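Local coordinates for protein single-stranded-DNA-specific exonuclease RecJ (PDB 2ZXP) that degrades single-stranded DNA in the 5' to 3' direction as a divalent-metal-dependent exonuclease of the DHH family, at residues I75-D80 against L133-G138; Y81-L86 against T218-A223; E127-F132 against N151-I156; V155-H160 against G170-P175. All blocks are in the same frame, centred on the assembly; numbering follows the deposited sequence.

Contact 1. Residues I75-D80 against L133-G138; sequences IRVHGD and LTVDCG. With MN (manganese (II) ion), chain C; MN (manganese (II) ion), chain B.
Asp80 and Asp136 follow two adjacent parallel strands and meet at a manganese ion, a worked example of how a parallel sheet builds a metal site at the C-terminal ends of its strands. Asp136 can be followed atom by atom. Its CB lies 4.0 Å from Asp80 CB; CG, held anti to the backbone N (chi1 -168°), carries the carboxylate out between two metals. OD1 lies 3.3 Å from Asp80 CB and binds one manganese at 1.9 Å, the ion that Asp80 OD1 also binds at 2.2 Å, while OD2 binds the second manganese at 2.1 Å and accepts a hydrogen bond from His161 NE2. Asp136 is thus a bridging ligand. The metal between Asp80 OD1 and Asp136 OD1 would offset the repulsion of two carboxylates whose planes are turned 39° apart.

Behind the site, Leu133 N donates to Arg76 O and His78 N to Leu133 O, the ladder of the parallel pair. On the face of His78 and Thr134, Cys137 SG sits at the edge of the His78 ring, in its plane, 3.5 Å from CD2. On that of Val77 and Leu133, Leu133 CD1 packs on Ile75 CG2 at 3.7 Å, and Val77 CG1 meets Val135 CG2. That apolar face is covered by helix 83-98, through Thr89, Val93, Leu92 and Leu96, while strands 102-106 and 154-158 continue the sheet beyond strands 74-78 and 131-134 respectively.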
# COMPACT_ATOMS: atom_id res chain seq x y z
N ILE A 75 13.11 5.43 35.47
CA ILE A 75 12.30 5.56 34.27
C ILE A 75 11.49 4.32 33.95
O ILE A 75 12.02 3.22 33.85
CB ILE A 75 13.22 5.89 33.08
CG1 ILE A 75 13.95 7.21 33.36
CG2 ILE A 75 12.41 6.03 31.78
CD1 ILE A 75 15.10 7.49 32.44
N ARG A 76 10.19 4.48 33.81
CA ARG A 76 9.31 3.37 33.45
C ARG A 76 8.81 3.61 32.03
O ARG A 76 8.24 4.67 31.74
CB ARG A 76 8.13 3.28 34.41
CG ARG A 76 7.05 2.31 33.93
CD ARG A 76 5.97 2.06 34.96
NE ARG A 76 6.44 1.16 36.01
CZ ARG A 76 5.69 0.20 36.54
NH1 ARG A 76 4.44 0.02 36.11
NH2 ARG A 76 6.19 -0.60 37.49
N VAL A 77 9.04 2.65 31.14
CA VAL A 77 8.59 2.78 29.76
C VAL A 77 7.32 1.95 29.59
O VAL A 77 7.31 0.72 29.72
CB VAL A 77 9.67 2.29 28.77
CG1 VAL A 77 9.11 2.25 27.35
CG2 VAL A 77 10.86 3.22 28.82
N HIS A 78 6.24 2.67 29.32
CA HIS A 78 4.89 2.12 29.15
C HIS A 78 4.62 2.14 27.64
O HIS A 78 4.38 3.20 27.07
CB HIS A 78 3.91 3.03 29.89
CG HIS A 78 2.47 2.60 29.79
ND1 HIS A 78 1.82 1.92 30.80
CD2 HIS A 78 1.55 2.81 28.82
CE1 HIS A 78 0.56 1.73 30.46
NE2 HIS A 78 0.37 2.26 29.26
N GLY A 79 4.69 0.98 27.00
CA GLY A 79 4.45 0.94 25.57
C GLY A 79 3.19 0.18 25.23
O GLY A 79 2.54 -0.35 26.11
N ASP A 80 2.83 0.14 23.95
CA ASP A 80 1.64 -0.60 23.56
C ASP A 80 2.05 -2.07 23.41
O ASP A 80 3.23 -2.39 23.48
CB ASP A 80 1.07 -0.07 22.25
CG ASP A 80 -0.28 -0.68 21.93
OD1 ASP A 80 -0.77 -0.48 20.81
OD2 ASP A 80 -0.84 -1.35 22.82
N LEU A 133 7.29 7.09 30.75
CA LEU A 133 7.36 7.25 29.30
C LEU A 133 6.39 6.32 28.60
O LEU A 133 6.54 5.11 28.66
CB LEU A 133 8.77 6.91 28.78
CG LEU A 133 9.82 7.99 28.54
CD1 LEU A 133 11.20 7.36 28.51
CD2 LEU A 133 9.53 8.68 27.22
N THR A 134 5.40 6.90 27.93
CA THR A 134 4.42 6.09 27.20
C THR A 134 4.88 6.01 25.77
O THR A 134 5.29 7.01 25.20
CB THR A 134 3.03 6.72 27.20
OG1 THR A 134 3.09 8.01 26.56
CG2 THR A 134 2.50 6.84 28.62
N VAL A 135 4.81 4.82 25.18
CA VAL A 135 5.23 4.64 23.81
C VAL A 135 4.03 4.14 23.00
O VAL A 135 3.32 3.24 23.44
CB VAL A 135 6.39 3.61 23.70
CG1 VAL A 135 6.75 3.38 22.26
CG2 VAL A 135 7.60 4.12 24.45
N ASP A 136 3.82 4.75 21.84
CA ASP A 136 2.72 4.37 20.97
C ASP A 136 1.37 4.49 21.67
O ASP A 136 0.43 3.78 21.33
CB ASP A 136 2.94 2.94 20.48
CG ASP A 136 2.00 2.55 19.34
OD1 ASP A 136 1.56 1.39 19.32
OD2 ASP A 136 1.71 3.39 18.46
N CYS A 137 1.27 5.37 22.66
CA CYS A 137 0.01 5.55 23.39
C CYS A 137 0.06 6.72 24.37
O CYS A 137 1.08 7.42 24.48
CB CYS A 137 -0.38 4.27 24.15
SG CYS A 137 0.53 3.93 25.71
N GLY A 138 -1.05 6.92 25.08
CA GLY A 138 -1.14 7.98 26.06
C GLY A 138 -1.55 9.35 25.54
O GLY A 138 -1.57 10.32 26.29
MN MN C . 0.25 0.06 18.88
MN MN B . 1.45 2.61 16.53
O HOH W 1 0.13 0.46 16.38

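Contact 2. Residues Y81-L86 against T218-A223; sequences YDADGL and TIADVA. With MN (manganese (II) ion), chain B; MN (manganese (II) ion), chain C.
Asp84 and Asp221 reach across from a helix start and a helix end to share one manganese ion, their side chains crossing at about a right angle. Asp84 turns CG away from its backbone N (chi1 -167°), which brings OD2 to the metal at 2.4 Å; its other oxygen, OD1, accepts from Ala188 N and is hydrogen-bonded to Thr186 OG1, so both ends of the carboxylate are fixed. Asp221 OD1 binds the same ion at 2.0 Å, and OD2 accepts a hydrogen bond from a water that in turn accepts from Asp84 N.

With CG between the backbone N and the carbonyl carbon (chi1 59°), Asp82 grips the other manganese through both oxygens, OD1 at 2.5 Å and OD2 at 2.3 Å, and OD2 also caps the helix by accepting from Gly85 N. The two helices touch at Ala83 CB and Ala220 CB, an unusually tight 3.3 Å. Directly after Asp221, helix 211-220 closes in a Schellman motif at Val222, one of its two bonds weak. These three aspartates are part of the two-manganese centre characteristic of DHH-family phosphoesterases, which Asp80 (with Asp82 a DxD pair), Asp136 and His160 complete.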
# COMPACT_ATOMS: atom_id res chain seq x y z
N TYR A 81 1.09 -2.96 23.18
CA TYR A 81 1.42 -4.36 23.08
C TYR A 81 1.55 -4.92 21.66
O TYR A 81 1.89 -6.11 21.51
CB TYR A 81 0.42 -5.19 23.89
CG TYR A 81 -1.01 -4.73 23.73
CD1 TYR A 81 -1.59 -4.63 22.45
CD2 TYR A 81 -1.77 -4.31 24.83
CE1 TYR A 81 -2.87 -4.11 22.29
CE2 TYR A 81 -3.06 -3.79 24.67
CZ TYR A 81 -3.59 -3.69 23.40
OH TYR A 81 -4.83 -3.13 23.22
N ASP A 82 1.29 -4.12 20.63
CA ASP A 82 1.48 -4.64 19.27
C ASP A 82 2.94 -4.37 18.86
O ASP A 82 3.70 -3.78 19.63
CB ASP A 82 0.49 -4.03 18.26
CG ASP A 82 0.58 -2.53 18.18
OD1 ASP A 82 -0.20 -1.95 17.39
OD2 ASP A 82 1.43 -1.92 18.89
N ALA A 83 3.32 -4.83 17.67
CA ALA A 83 4.69 -4.70 17.18
C ALA A 83 5.29 -3.30 17.33
O ALA A 83 6.41 -3.17 17.82
CB ALA A 83 4.77 -5.17 15.73
N ASP A 84 4.56 -2.28 16.91
CA ASP A 84 5.02 -0.91 17.02
C ASP A 84 5.28 -0.51 18.50
O ASP A 84 6.32 0.07 18.82
CB ASP A 84 4.00 0.03 16.38
CG ASP A 84 4.54 1.43 16.19
OD1 ASP A 84 5.68 1.59 15.71
OD2 ASP A 84 3.81 2.39 16.51
N GLY A 85 4.32 -0.81 19.40
CA GLY A 85 4.49 -0.52 20.81
C GLY A 85 5.68 -1.31 21.39
O GLY A 85 6.51 -0.72 22.10
N LEU A 86 5.79 -2.61 21.10
CA LEU A 86 6.90 -3.39 21.62
C LEU A 86 8.29 -3.00 21.08
O LEU A 86 9.23 -2.90 21.87
CB LEU A 86 6.68 -4.88 21.39
CG LEU A 86 5.40 -5.45 22.02
CD1 LEU A 86 5.34 -6.95 21.86
CD2 LEU A 86 5.37 -5.08 23.49
N THR A 218 7.33 0.40 12.21
CA THR A 218 6.79 1.27 11.18
C THR A 218 6.05 0.42 10.12
O THR A 218 4.98 0.79 9.65
CB THR A 218 7.95 2.04 10.48
OG1 THR A 218 8.73 2.73 11.46
CG2 THR A 218 7.41 3.03 9.46
N ILE A 219 6.64 -0.70 9.74
CA ILE A 219 5.99 -1.56 8.77
C ILE A 219 4.76 -2.22 9.41
O ILE A 219 3.70 -2.26 8.80
CB ILE A 219 6.96 -2.68 8.25
CG1 ILE A 219 8.08 -2.05 7.39
CG2 ILE A 219 6.15 -3.70 7.45
CD1 ILE A 219 9.31 -2.95 7.21
N ALA A 220 4.91 -2.73 10.62
CA ALA A 220 3.81 -3.37 11.33
C ALA A 220 2.58 -2.46 11.48
O ALA A 220 1.46 -2.94 11.50
CB ALA A 220 4.27 -3.83 12.71
N ASP A 221 2.81 -1.15 11.60
CA ASP A 221 1.71 -0.21 11.75
C ASP A 221 1.13 0.29 10.43
O ASP A 221 0.27 1.17 10.44
CB ASP A 221 2.13 1.01 12.57
CG ASP A 221 1.50 1.01 13.92
OD1 ASP A 221 1.45 2.06 14.57
OD2 ASP A 221 1.06 -0.08 14.33
N VAL A 222 1.61 -0.27 9.32
CA VAL A 222 1.14 0.09 7.99
C VAL A 222 1.22 1.59 7.76
O VAL A 222 0.29 2.17 7.20
CB VAL A 222 -0.32 -0.41 7.77
CG1 VAL A 222 -0.68 -0.38 6.27
CG2 VAL A 222 -0.49 -1.84 8.32
N ALA A 223 2.30 2.22 8.19
CA ALA A 223 2.47 3.65 8.01
C ALA A 223 2.92 3.90 6.57
O ALA A 223 3.50 3.03 5.92
CB ALA A 223 3.51 4.20 8.98
MN MN B . 1.45 2.61 16.53
MN MN C . 0.25 0.06 18.88
O HOH W 2 2.05 -2.61 15.47
O HOH W 1 0.13 0.46 16.38

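Contact 3. Residues E127-F132 against N151-I156; sequences EASDLF and NGVEVI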
# COMPACT_ATOMS: atom_id res chain seq x y z
N GLU A 127 4.33 4.30 42.43
CA GLU A 127 5.29 3.64 43.31
C GLU A 127 6.60 3.23 42.62
O GLU A 127 7.67 3.25 43.24
CB GLU A 127 4.60 2.41 43.94
CG GLU A 127 5.51 1.37 44.61
CD GLU A 127 6.33 1.91 45.77
OE1 GLU A 127 5.76 2.67 46.59
OE2 GLU A 127 7.53 1.57 45.87
N ALA A 128 6.54 2.88 41.34
CA ALA A 128 7.73 2.44 40.64
C ALA A 128 8.52 3.46 39.83
O ALA A 128 9.60 3.13 39.34
CB ALA A 128 7.39 1.26 39.75
N SER A 129 8.05 4.70 39.69
CA SER A 129 8.81 5.61 38.86
C SER A 129 8.88 7.10 39.15
O SER A 129 8.03 7.67 39.83
CB SER A 129 8.36 5.42 37.41
OG SER A 129 7.01 5.82 37.23
N ASP A 130 9.93 7.72 38.60
CA ASP A 130 10.14 9.16 38.71
C ASP A 130 9.76 9.78 37.38
O ASP A 130 9.21 10.88 37.33
CB ASP A 130 11.60 9.48 39.04
CG ASP A 130 12.04 8.91 40.37
OD1 ASP A 130 11.36 9.19 41.40
OD2 ASP A 130 13.05 8.18 40.39
N LEU A 131 10.07 9.08 36.30
CA LEU A 131 9.72 9.53 34.96
C LEU A 131 8.91 8.40 34.29
O LEU A 131 9.28 7.23 34.33
CB LEU A 131 10.98 9.89 34.17
CG LEU A 131 10.74 10.35 32.72
CD1 LEU A 131 9.90 11.62 32.73
CD2 LEU A 131 12.07 10.60 32.01
N PHE A 132 7.80 8.76 33.69
CA PHE A 132 6.91 7.80 33.06
C PHE A 132 6.91 8.07 31.55
O PHE A 132 6.57 9.17 31.11
CB PHE A 132 5.51 7.99 33.66
CG PHE A 132 4.53 6.90 33.32
CD1 PHE A 132 4.69 5.62 33.83
CD2 PHE A 132 3.41 7.18 32.52
CE1 PHE A 132 3.73 4.62 33.57
CE2 PHE A 132 2.45 6.19 32.26
CZ PHE A 132 2.61 4.91 32.78
N ASN A 151 1.11 12.61 42.77
CA ASN A 151 2.36 12.26 43.44
C ASN A 151 3.61 12.64 42.64
O ASN A 151 4.54 11.85 42.50
CB ASN A 151 2.36 10.76 43.80
CG ASN A 151 3.37 10.41 44.92
OD1 ASN A 151 4.59 10.45 44.73
ND2 ASN A 151 2.84 10.04 46.09
N GLY A 152 3.60 13.86 42.12
CA GLY A 152 4.72 14.41 41.36
C GLY A 152 5.63 13.52 40.53
O GLY A 152 6.84 13.44 40.77
N VAL A 153 5.05 12.86 39.53
CA VAL A 153 5.84 12.02 38.64
C VAL A 153 5.94 12.78 37.32
O VAL A 153 4.96 13.35 36.85
CB VAL A 153 5.15 10.67 38.37
CG1 VAL A 153 5.98 9.86 37.41
CG2 VAL A 153 4.97 9.92 39.66
N GLU A 154 7.14 12.82 36.75
CA GLU A 154 7.33 13.50 35.48
C GLU A 154 6.77 12.61 34.37
O GLU A 154 6.92 11.39 34.40
CB GLU A 154 8.82 13.77 35.26
CG GLU A 154 9.34 14.92 36.10
CD GLU A 154 8.89 16.25 35.55
OE1 GLU A 154 9.22 17.30 36.16
OE2 GLU A 154 8.20 16.24 34.51
N VAL A 155 6.13 13.22 33.38
CA VAL A 155 5.52 12.43 32.31
C VAL A 155 5.90 12.76 30.87
O VAL A 155 5.80 13.91 30.44
CB VAL A 155 3.96 12.53 32.38
CG1 VAL A 155 3.35 11.69 31.28
CG2 VAL A 155 3.44 12.07 33.75
N ILE A 156 6.33 11.75 30.12
CA ILE A 156 6.62 11.95 28.71
C ILE A 156 5.73 11.00 27.90
O ILE A 156 5.70 9.78 28.10
CB ILE A 156 8.07 11.67 28.32
CG1 ILE A 156 9.02 12.54 29.15
CG2 ILE A 156 8.25 11.99 26.83
CD1 ILE A 156 10.47 12.33 28.78
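Leu131 and Phe132 pair in parallel with Glu154 and Val155, the two strands of a beta-alpha-beta unit whose crossover contains helix 146-149. The unit illustrates how a parallel sheet gains its next strand: the chain leaves strand 131-134, passes through the helix and returns alongside as strand 154-158.

Backbone hydrogen bonds come first. Glu154 N donates to Asp130 O at 2.9 Å, Phe132 N to Glu154 O at 2.9 Å, and Ile156 N to Phe132 O at 2.8 Å. The last is the straightest, with an angle of 173° at the hydrogen, whereas the donor of the first is tilted 19° from the carbonyl plane of Asp130. A CA-H...O contact from Leu131 CA to Glu154 O supplements the ladder, so that Glu154 O receives both the N-H of Phe132 and this weaker C-H.

Apolar packing divides between the two faces. On the face of Leu131 and Glu154, with chi1 at 179°, Leu131 sets CD1 against Glu154 CB at 3.5 Å and Ile156 CG1 at 3.8 Å. Leu65 and Ala68 of helix 58-70 cover Leu131 there, and Leu64 covers Ile156. On the opposite face the Phe132 ring swings away from strand 154-158 to meet the rings of His78 and His125, leaving its CB beside Val153.

Polar side chains engage neighbouring parts: Ser129 OG bonds to His125 O and Asp130 OD2 to Arg74 N. Ahead of the first strand bond, Val153 CG1 lies 3.4 Å from Asp130 O.

Contact 4. Residues V155-H160 against G170-P175; sequences VIVTDH and GLVVHP. With MN (manganese (II) ion), chain B.
Strands 155-158 and 171-173 run parallel, their axes 4.5 Å apart at closest and inclined by 15°, with Leu171 N bonded to Val155 O, Val157 N to Leu171 O, Val173 N to Val157 O and, weakly, Asp159 N to Val173 O. Gly170 enters the pair at a positive phi, its CA 4.0 Å from Val155 CB. Along the ladder Ile156 and Leu171 lie side by side, with Ile156 CG1 4.1 Å from Leu171 CB. Val157 CG1 meets Val172 CG2 at 3.9 Å on the other face.

Beyond the strands the packing turns to histidines. In His174 a chi1 of -161° swings CG to the far side from the backbone N, which lays the ring beneath the main chain of 159-160: Asp159 O and His160 CA both sit over one face, and the CH-pi contact from His160 CA to the ring centroid measures 3.6 Å. His174 NE2 is hydrogen-bonded to His161 O, which helps to set the ring's rotation. This backs the loop from which His160 NE2 binds manganese at 2.3 Å, an ion it shares with Asp84, Asp136 and Asp221. Pro175 CD closes the packing 3.5 Å from Asp159 O.

Strand 171-173 is the edge of the five-stranded sheet, and strand 131-134 flanks 154-158 on the other side. Helix 58-70 covers Leu171 and Val173, while helix 187-201 packs on Thr158, Val173 and Pro175.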
# COMPACT_ATOMS: atom_id res chain seq x y z
N VAL A 155 6.13 13.22 33.38
CA VAL A 155 5.52 12.43 32.31
C VAL A 155 5.90 12.76 30.87
O VAL A 155 5.80 13.91 30.44
CB VAL A 155 3.96 12.53 32.38
CG1 VAL A 155 3.35 11.69 31.28
CG2 VAL A 155 3.44 12.07 33.75
N ILE A 156 6.33 11.75 30.12
CA ILE A 156 6.62 11.95 28.71
C ILE A 156 5.73 11.00 27.90
O ILE A 156 5.70 9.78 28.10
CB ILE A 156 8.07 11.67 28.32
CG1 ILE A 156 9.02 12.54 29.15
CG2 ILE A 156 8.25 11.99 26.83
CD1 ILE A 156 10.47 12.33 28.78
N VAL A 157 4.99 11.59 26.99
CA VAL A 157 4.08 10.86 26.12
C VAL A 157 4.60 10.88 24.68
O VAL A 157 4.88 11.94 24.12
CB VAL A 157 2.68 11.52 26.14
CG1 VAL A 157 1.74 10.78 25.20
CG2 VAL A 157 2.15 11.56 27.58
N THR A 158 4.76 9.70 24.10
CA THR A 158 5.19 9.62 22.72
C THR A 158 4.15 8.71 22.10
O THR A 158 3.87 7.62 22.60
CB THR A 158 6.63 9.04 22.58
OG1 THR A 158 6.64 7.64 22.87
CG2 THR A 158 7.57 9.74 23.56
N ASP A 159 3.54 9.17 21.02
CA ASP A 159 2.48 8.40 20.41
C ASP A 159 2.20 9.00 19.05
O ASP A 159 2.71 10.07 18.73
CB ASP A 159 1.24 8.51 21.31
CG ASP A 159 0.13 7.56 20.92
OD1 ASP A 159 0.38 6.61 20.15
OD2 ASP A 159 -1.00 7.74 21.39
N HIS A 160 1.41 8.32 18.23
CA HIS A 160 1.09 8.89 16.93
C HIS A 160 -0.38 8.68 16.58
O HIS A 160 -0.87 9.19 15.57
CB HIS A 160 1.98 8.30 15.84
CG HIS A 160 1.73 6.85 15.57
ND1 HIS A 160 1.39 6.39 14.32
CD2 HIS A 160 1.78 5.77 16.37
CE1 HIS A 160 1.25 5.08 14.37
NE2 HIS A 160 1.48 4.68 15.60
N GLY A 170 1.48 16.56 30.80
CA GLY A 170 2.81 16.01 30.67
C GLY A 170 3.45 16.41 29.35
O GLY A 170 2.84 17.11 28.55
N LEU A 171 4.70 15.99 29.15
CA LEU A 171 5.42 16.26 27.91
C LEU A 171 4.83 15.34 26.84
O LEU A 171 4.80 14.13 27.02
CB LEU A 171 6.90 15.91 28.07
CG LEU A 171 7.93 16.99 27.84
CD1 LEU A 171 7.38 18.01 26.85
CD2 LEU A 171 8.29 17.63 29.17
N VAL A 172 4.38 15.91 25.74
CA VAL A 172 3.78 15.08 24.70
C VAL A 172 4.48 15.27 23.35
O VAL A 172 4.57 16.38 22.83
CB VAL A 172 2.27 15.41 24.57
CG1 VAL A 172 2.09 16.83 24.07
CG2 VAL A 172 1.58 14.41 23.67
N VAL A 173 5.00 14.17 22.79
CA VAL A 173 5.68 14.24 21.49
C VAL A 173 4.85 13.49 20.46
O VAL A 173 4.75 12.26 20.49
CB VAL A 173 7.09 13.65 21.56
CG1 VAL A 173 7.73 13.71 20.17
CG2 VAL A 173 7.93 14.45 22.56
N HIS A 174 4.25 14.24 19.54
CA HIS A 174 3.35 13.66 18.56
C HIS A 174 3.45 14.38 17.20
O HIS A 174 3.33 15.59 17.12
CB HIS A 174 1.94 13.79 19.12
CG HIS A 174 0.94 12.88 18.49
ND1 HIS A 174 0.70 12.88 17.13
CD2 HIS A 174 0.09 11.99 19.04
CE1 HIS A 174 -0.27 12.01 16.87
NE2 HIS A 174 -0.65 11.46 18.01
N PRO A 175 3.67 13.62 16.12
CA PRO A 175 3.80 14.17 14.76
C PRO A 175 2.66 15.13 14.43
O PRO A 175 2.88 16.26 14.03
CB PRO A 175 3.75 12.93 13.87
CG PRO A 175 4.21 11.83 14.75
CD PRO A 175 3.59 12.15 16.08
MN MN B . 1.45 2.61 16.53
O HOH W 1 0.13 0.46 16.38

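Contacts 1, 3 and 4 join successive neighbours in one parallel sheet, and contact 2 brings helix ends over the C-terminal ends of its strands. Contacts 3 and 4 share Val155 and Ile156; contacts 1 and 3 are probably hydrogen-bonded through Thr134 N and Ile156 O, 2.9 Å apart. Around the metals the pieces converge: Asp136 OD2 of contact 1 lies 3.0 Å from Asp84 OD2 of contact 2, and Asp221 OD1 is 2.8 Å from His160 NE2 of contact 4, all ligands of one manganese. A single water binds both ions. Contact 3 stands apart from this centre, its nearest atoms about 12 Å from those of contact 2.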